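Local coordinates for cell division control protein 13 (Saccharomyces cerevisiae, PDB 4HCE), which probably serves telomere maintenance, its OB2 domain forming the dimer needed for productive binding of Stn1, at residues I34-T47 with N63-C76. Residues are numbered along the deposited sequence; the frame is centred on the assembly and turned at random.
Sequences INEFKYCTLKLYFT and NCIEIVIPTRERIC
L44 and I67 form an antiparallel hydrogen-bonded pair, L44 N to I67 O 2.7 Å, in the run where strand 42-47 lies against strand 65-69. F46 and I65 pair the same way. At the L42 end I69 N donates to L42 O, and a water lies between L42 N and I69 O. At the far end, with chi1 at -169°, the T47 hydroxyl is swung opposite the backbone N and donates to N63 O at 2.9 Å, in the carbonyl plane. L42, L44, F46, I65, I67 and I69 share one face of the sheet; I67 CD1 reaches F46 CB at 3.7 Å. On the other face E66 CB lies 3.7 Å from Y45 CE1. Helix 72-79 then packs on the segment leading into strand 42-47. I75 CD1 sits over one face of the F37 ring, 4.2 Å from its centroid, and also meets L42 CB. I34 CD1 touches I75 CG2 and C76 SG. The R72 chain crosses I34, then bends at chi3 (-67°), which lays its guanidinium against K38, with K38 CB over one face. With an alanine at R72 the guanidinium beside K38 is gone, and I34 and K38 would probably lose cover and the water at N35 OD1 its weak second link. Next to this packing, C40 forms a disulfide with C40 of the second subunit. The two strands are neighbours in the curved sheet of an OB fold, with helix 72-79 following after a short turn, capped by T71.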
loop_
_atom_site.group_PDB
_atom_site.type_symbol
_atom_site.label_atom_id
_atom_site.label_comp_id
_atom_site.label_asym_id
_atom_site.label_seq_id
_atom_site.Cartn_x
_atom_site.Cartn_y
_atom_site.Cartn_z
ATOM N N ILE B 34 7.783 -1.557 -17.444
ATOM C CA ILE B 34 8.240 -0.523 -16.531
ATOM C C ILE B 34 7.314 0.698 -16.504
ATOM O O ILE B 34 7.270 1.423 -15.509
ATOM C CB ILE B 34 9.703 -0.093 -16.868
ATOM C CG1 ILE B 34 10.298 0.799 -15.763
ATOM C CG2 ILE B 34 9.793 0.587 -18.248
ATOM C CD1 ILE B 34 10.462 0.116 -14.413
ATOM N N ASN B 35 6.577 0.921 -17.591
ATOM C CA ASN B 35 5.698 2.100 -17.711
ATOM C C ASN B 35 4.560 2.130 -16.694
ATOM O O ASN B 35 4.045 3.197 -16.375
ATOM C CB ASN B 35 5.123 2.225 -19.125
ATOM C CG ASN B 35 6.198 2.396 -20.182
ATOM O OD1 ASN B 35 7.229 3.038 -19.954
ATOM N ND2 ASN B 35 5.964 1.806 -21.355
ATOM N N GLU B 36 4.187 0.952 -16.189
ATOM C CA GLU B 36 3.165 0.804 -15.150
ATOM C C GLU B 36 3.515 1.558 -13.881
ATOM O O GLU B 36 2.630 1.856 -13.078
ATOM C CB GLU B 36 3.009 -0.670 -14.771
ATOM C CG GLU B 36 3.164 -1.644 -15.933
ATOM C CD GLU B 36 1.859 -1.933 -16.629
ATOM O OE1 GLU B 36 0.883 -2.217 -15.917
ATOM O OE2 GLU B 36 1.810 -1.883 -17.872
ATOM N N PHE B 37 4.807 1.848 -13.703
ATOM C CA PHE B 37 5.318 2.437 -12.476
ATOM C C PHE B 37 5.677 3.916 -12.572
ATOM O O PHE B 37 6.492 4.416 -11.786
ATOM C CB PHE B 37 6.470 1.571 -11.914
ATOM C CG PHE B 37 6.066 0.139 -11.719
ATOM C CD1 PHE B 37 5.234 -0.222 -10.649
ATOM C CD2 PHE B 37 6.424 -0.830 -12.646
ATOM C CE1 PHE B 37 4.806 -1.535 -10.496
ATOM C CE2 PHE B 37 5.998 -2.138 -12.496
ATOM C CZ PHE B 37 5.187 -2.497 -11.422
ATOM N N LYS B 38 5.061 4.622 -13.518
ATOM C CA LYS B 38 5.192 6.078 -13.521
ATOM C C LYS B 38 4.516 6.671 -12.280
ATOM O O LYS B 38 5.145 7.444 -11.547
ATOM C CB LYS B 38 4.629 6.718 -14.795
ATOM C CG LYS B 38 4.973 8.202 -14.911
ATOM C CD LYS B 38 4.454 8.809 -16.203
ATOM C CE LYS B 38 4.754 10.298 -16.269
ATOM N NZ LYS B 38 3.856 10.960 -17.254
ATOM N N TYR B 39 3.260 6.276 -12.052
ATOM C CA TYR B 39 2.438 6.758 -10.925
ATOM C C TYR B 39 2.317 5.713 -9.807
ATOM O O TYR B 39 2.411 6.037 -8.612
ATOM C CB TYR B 39 1.025 7.136 -11.407
ATOM C CG TYR B 39 0.995 8.163 -12.519
ATOM C CD1 TYR B 39 1.188 9.526 -12.251
ATOM C CD2 TYR B 39 0.772 7.777 -13.841
ATOM C CE1 TYR B 39 1.152 10.472 -13.271
ATOM C CE2 TYR B 39 0.742 8.714 -14.864
ATOM C CZ TYR B 39 0.929 10.057 -14.574
ATOM O OH TYR B 39 0.892 10.975 -15.597
ATOM N N CYS B 40 2.105 4.464 -10.226
ATOM C CA CYS B 40 2.027 3.326 -9.340
ATOM C C CYS B 40 3.387 2.918 -8.777
ATOM O O CYS B 40 4.417 3.112 -9.426
ATOM C CB CYS B 40 1.460 2.140 -10.101
ATOM S SG CYS B 40 0.649 0.996 -8.985
ATOM N N THR B 41 3.367 2.320 -7.586
ATOM C CA THR B 41 4.582 1.862 -6.910
ATOM C C THR B 41 4.632 0.326 -6.777
ATOM O O THR B 41 3.621 -0.321 -6.525
ATOM C CB THR B 41 4.727 2.568 -5.546
ATOM O OG1 THR B 41 4.888 3.973 -5.787
ATOM C CG2 THR B 41 5.928 2.065 -4.770
ATOM N N LEU B 42 5.811 -0.241 -6.996
ATOM C CA LEU B 42 6.014 -1.658 -6.806
ATOM C C LEU B 42 6.294 -1.918 -5.331
ATOM O O LEU B 42 7.187 -1.298 -4.734
ATOM C CB LEU B 42 7.146 -2.173 -7.698
ATOM C CG LEU B 42 7.546 -3.647 -7.565
ATOM C CD1 LEU B 42 6.427 -4.573 -8.044
ATOM C CD2 LEU B 42 8.827 -3.880 -8.355
ATOM N N LYS B 43 5.502 -2.815 -4.758
ATOM C CA LYS B 43 5.615 -3.217 -3.361
ATOM C C LYS B 43 5.849 -4.719 -3.272
ATOM O O LYS B 43 5.255 -5.502 -4.046
ATOM C CB LYS B 43 4.342 -2.857 -2.587
ATOM C CG LYS B 43 4.097 -1.355 -2.491
ATOM C CD LYS B 43 2.630 -1.047 -2.248
ATOM C CE LYS B 43 2.174 0.152 -3.066
ATOM N NZ LYS B 43 1.961 1.407 -2.268
ATOM N N LEU B 44 6.733 -5.117 -2.356
ATOM C CA LEU B 44 6.954 -6.547 -2.082
ATOM C C LEU B 44 6.506 -6.899 -0.678
ATOM O O LEU B 44 6.603 -6.069 0.226
ATOM C CB LEU B 44 8.418 -6.924 -2.274
ATOM C CG LEU B 44 9.052 -6.523 -3.610
ATOM C CD1 LEU B 44 10.518 -6.937 -3.565
ATOM C CD2 LEU B 44 8.357 -7.144 -4.810
ATOM N N TYR B 45 6.021 -8.117 -0.494
ATOM C CA TYR B 45 5.655 -8.593 0.827
ATOM C C TYR B 45 6.606 -9.665 1.280
ATOM O O TYR B 45 6.801 -10.680 0.600
ATOM C CB TYR B 45 4.192 -9.073 0.878
ATOM C CG TYR B 45 3.299 -7.950 0.476
ATOM C CD1 TYR B 45 3.199 -6.827 1.283
ATOM C CD2 TYR B 45 2.641 -7.946 -0.757
ATOM C CE1 TYR B 45 2.439 -5.747 0.922
ATOM C CE2 TYR B 45 1.871 -6.856 -1.141
ATOM C CZ TYR B 45 1.785 -5.758 -0.293
ATOM O OH TYR B 45 1.012 -4.674 -0.633
ATOM N N PHE B 46 7.134 -9.434 2.472
ATOM C CA PHE B 46 8.157 -10.252 3.062
ATOM C C PHE B 46 7.750 -10.742 4.442
ATOM O O PHE B 46 7.195 -9.992 5.244
ATOM C CB PHE B 46 9.448 -9.454 3.135
ATOM C CG PHE B 46 10.604 -10.230 3.669
ATOM C CD1 PHE B 46 11.508 -10.850 2.817
ATOM C CD2 PHE B 46 10.795 -10.314 5.023
ATOM C CE1 PHE B 46 12.574 -11.576 3.335
ATOM C CE2 PHE B 46 11.840 -11.020 5.536
ATOM C CZ PHE B 46 12.736 -11.645 4.699
ATOM N N THR B 47 8.008 -12.021 4.694
ATOM C CA THR B 47 7.760 -12.641 5.999
ATOM C C THR B 47 8.625 -13.899 6.218
ATOM O O THR B 47 8.965 -14.606 5.258
ATOM C CB THR B 47 6.272 -13.009 6.231
ATOM O OG1 THR B 47 6.085 -13.365 7.616
ATOM C CG2 THR B 47 5.829 -14.177 5.344
ATOM N N ASN B 63 1.846 -9.179 9.922
ATOM C CA ASN B 63 2.046 -10.530 9.430
ATOM C C ASN B 63 3.296 -10.648 8.600
ATOM O O ASN B 63 3.819 -11.729 8.388
ATOM C CB ASN B 63 0.930 -10.794 8.416
ATOM C CG ASN B 63 0.396 -12.142 8.559
ATOM O OD1 ASN B 63 0.783 -12.831 9.492
ATOM N ND2 ASN B 63 -0.480 -12.537 7.693
ATOM N N CYS B 64 3.689 -9.505 8.050
ATOM C CA CYS B 64 4.684 -9.400 7.027
ATOM C C CYS B 64 4.989 -7.924 6.980
ATOM O O CYS B 64 4.303 -7.122 7.619
ATOM C CB CYS B 64 4.115 -9.875 5.684
ATOM S SG CYS B 64 2.681 -8.957 5.030
ATOM N N ILE B 65 6.016 -7.541 6.240
ATOM C CA ILE B 65 6.149 -6.133 5.960
ATOM C C ILE B 65 6.058 -5.869 4.469
ATOM O O ILE B 65 6.450 -6.716 3.632
ATOM C CB ILE B 65 7.408 -5.490 6.585
ATOM C CG1 ILE B 65 8.668 -6.208 6.136
ATOM C CG2 ILE B 65 7.295 -5.421 8.116
ATOM C CD1 ILE B 65 9.804 -5.227 5.929
ATOM N N GLU B 66 5.511 -4.694 4.167
ATOM C CA GLU B 66 5.506 -4.105 2.843
ATOM C C GLU B 66 6.873 -3.434 2.564
ATOM O O GLU B 66 7.385 -2.676 3.368
ATOM C CB GLU B 66 4.352 -3.092 2.748
ATOM C CG GLU B 66 4.462 -2.159 1.554
ATOM C CD GLU B 66 3.639 -0.877 1.727
ATOM O OE1 GLU B 66 4.207 0.218 2.081
ATOM O OE2 GLU B 66 2.417 -0.985 1.520
ATOM N N ILE B 67 7.455 -3.712 1.413
ATOM C CA ILE B 67 8.718 -3.092 1.016
ATOM C C ILE B 67 8.490 -2.404 -0.330
ATOM O O ILE B 67 8.102 -3.052 -1.312
ATOM C CB ILE B 67 9.835 -4.133 0.857
ATOM C CG1 ILE B 67 9.999 -4.986 2.132
ATOM C CG2 ILE B 67 11.148 -3.453 0.484
ATOM C CD1 ILE B 67 10.864 -6.227 1.924
ATOM N N VAL B 68 8.720 -1.094 -0.368
ATOM C CA VAL B 68 8.557 -0.343 -1.585
ATOM C C VAL B 68 9.880 -0.264 -2.319
ATOM O O VAL B 68 10.948 -0.092 -1.689
ATOM C CB VAL B 68 7.915 1.070 -1.373
ATOM C CG1 VAL B 68 6.698 0.997 -0.462
ATOM C CG2 VAL B 68 8.899 2.050 -0.775
ATOM N N ILE B 69 9.798 -0.467 -3.638
ATOM C CA ILE B 69 10.849 -0.108 -4.602
ATOM C C ILE B 69 10.341 1.206 -5.194
ATOM O O ILE B 69 9.459 1.200 -6.052
ATOM C CB ILE B 69 11.000 -1.138 -5.749
ATOM C CG1 ILE B 69 10.725 -2.569 -5.271
ATOM C CG2 ILE B 69 12.366 -1.011 -6.424
ATOM C CD1 ILE B 69 11.816 -3.211 -4.437
ATOM N N PRO B 70 10.865 2.338 -4.712
ATOM C CA PRO B 70 10.258 3.674 -4.927
ATOM C C PRO B 70 10.277 4.314 -6.340
ATOM O O PRO B 70 9.393 5.127 -6.647
ATOM C CB PRO B 70 10.981 4.582 -3.920
ATOM C CG PRO B 70 12.137 3.804 -3.385
ATOM C CD PRO B 70 12.065 2.373 -3.849
ATOM N N THR B 71 11.252 3.995 -7.188
ATOM C CA THR B 71 11.303 4.618 -8.526
ATOM C C THR B 71 11.460 3.538 -9.609
ATOM O O THR B 71 11.940 2.430 -9.329
ATOM C CB THR B 71 12.501 5.598 -8.642
ATOM O OG1 THR B 71 13.703 4.870 -8.381
ATOM C CG2 THR B 71 12.403 6.748 -7.638
ATOM N N ARG B 72 11.059 3.862 -10.837
ATOM C CA ARG B 72 11.327 2.991 -12.005
ATOM C C ARG B 72 12.814 2.672 -12.222
ATOM O O ARG B 72 13.173 1.563 -12.610
ATOM C CB ARG B 72 10.743 3.602 -13.269
ATOM C CG ARG B 72 9.221 3.548 -13.305
ATOM C CD ARG B 72 8.699 4.326 -14.489
ATOM N NE ARG B 72 8.968 5.752 -14.308
ATOM C CZ ARG B 72 8.623 6.688 -15.182
ATOM N NH1 ARG B 72 8.006 6.353 -16.303
ATOM N NH2 ARG B 72 8.897 7.958 -14.933
ATOM N N GLU B 73 13.664 3.650 -11.940
ATOM C CA GLU B 73 15.096 3.518 -12.090
ATOM C C GLU B 73 15.639 2.449 -11.135
ATOM O O GLU B 73 16.470 1.622 -11.512
ATOM C CB GLU B 73 15.776 4.872 -11.837
ATOM C CG GLU B 73 17.293 4.801 -11.810
ATOM C CD GLU B 73 17.951 6.111 -11.404
ATOM O OE1 GLU B 73 19.131 6.287 -11.748
ATOM O OE2 GLU B 73 17.311 6.967 -10.740
ATOM N N ARG B 74 15.163 2.487 -9.897
ATOM C CA ARG B 74 15.538 1.489 -8.915
ATOM C C ARG B 74 14.993 0.096 -9.271
ATOM O O ARG B 74 15.670 -0.903 -9.082
ATOM C CB ARG B 74 15.105 1.936 -7.512
ATOM C CG ARG B 74 15.398 0.936 -6.414
ATOM C CD ARG B 74 16.893 0.669 -6.294
ATOM N NE ARG B 74 17.164 -0.020 -5.040
ATOM C CZ ARG B 74 18.306 -0.613 -4.731
ATOM N NH1 ARG B 74 19.303 -0.628 -5.606
ATOM N NH2 ARG B 74 18.434 -1.207 -3.555
ATOM N N ILE B 75 13.775 0.039 -9.806
ATOM C CA ILE B 75 13.205 -1.220 -10.295
ATOM C C ILE B 75 14.096 -1.826 -11.381
ATOM O O ILE B 75 14.371 -3.026 -11.364
ATOM C CB ILE B 75 11.773 -1.007 -10.833
ATOM C CG1 ILE B 75 10.811 -0.668 -9.679
ATOM C CG2 ILE B 75 11.268 -2.210 -11.643
ATOM C CD1 ILE B 75 9.421 -0.267 -10.149
ATOM N N CYS B 76 14.538 -0.987 -12.313
ATOM C CA CYS B 76 15.390 -1.416 -13.421
ATOM C C CYS B 76 16.746 -1.924 -12.958
ATOM O O CYS B 76 17.204 -2.978 -13.398
ATOM C CB CYS B 76 15.552 -0.292 -14.453
ATOM S SG CYS B 76 14.032 -0.098 -15.401
HETATM O O HOH W 1 8.554 4.459 -17.999
HETATM O O HOH W 2 7.810 1.673 -7.886
#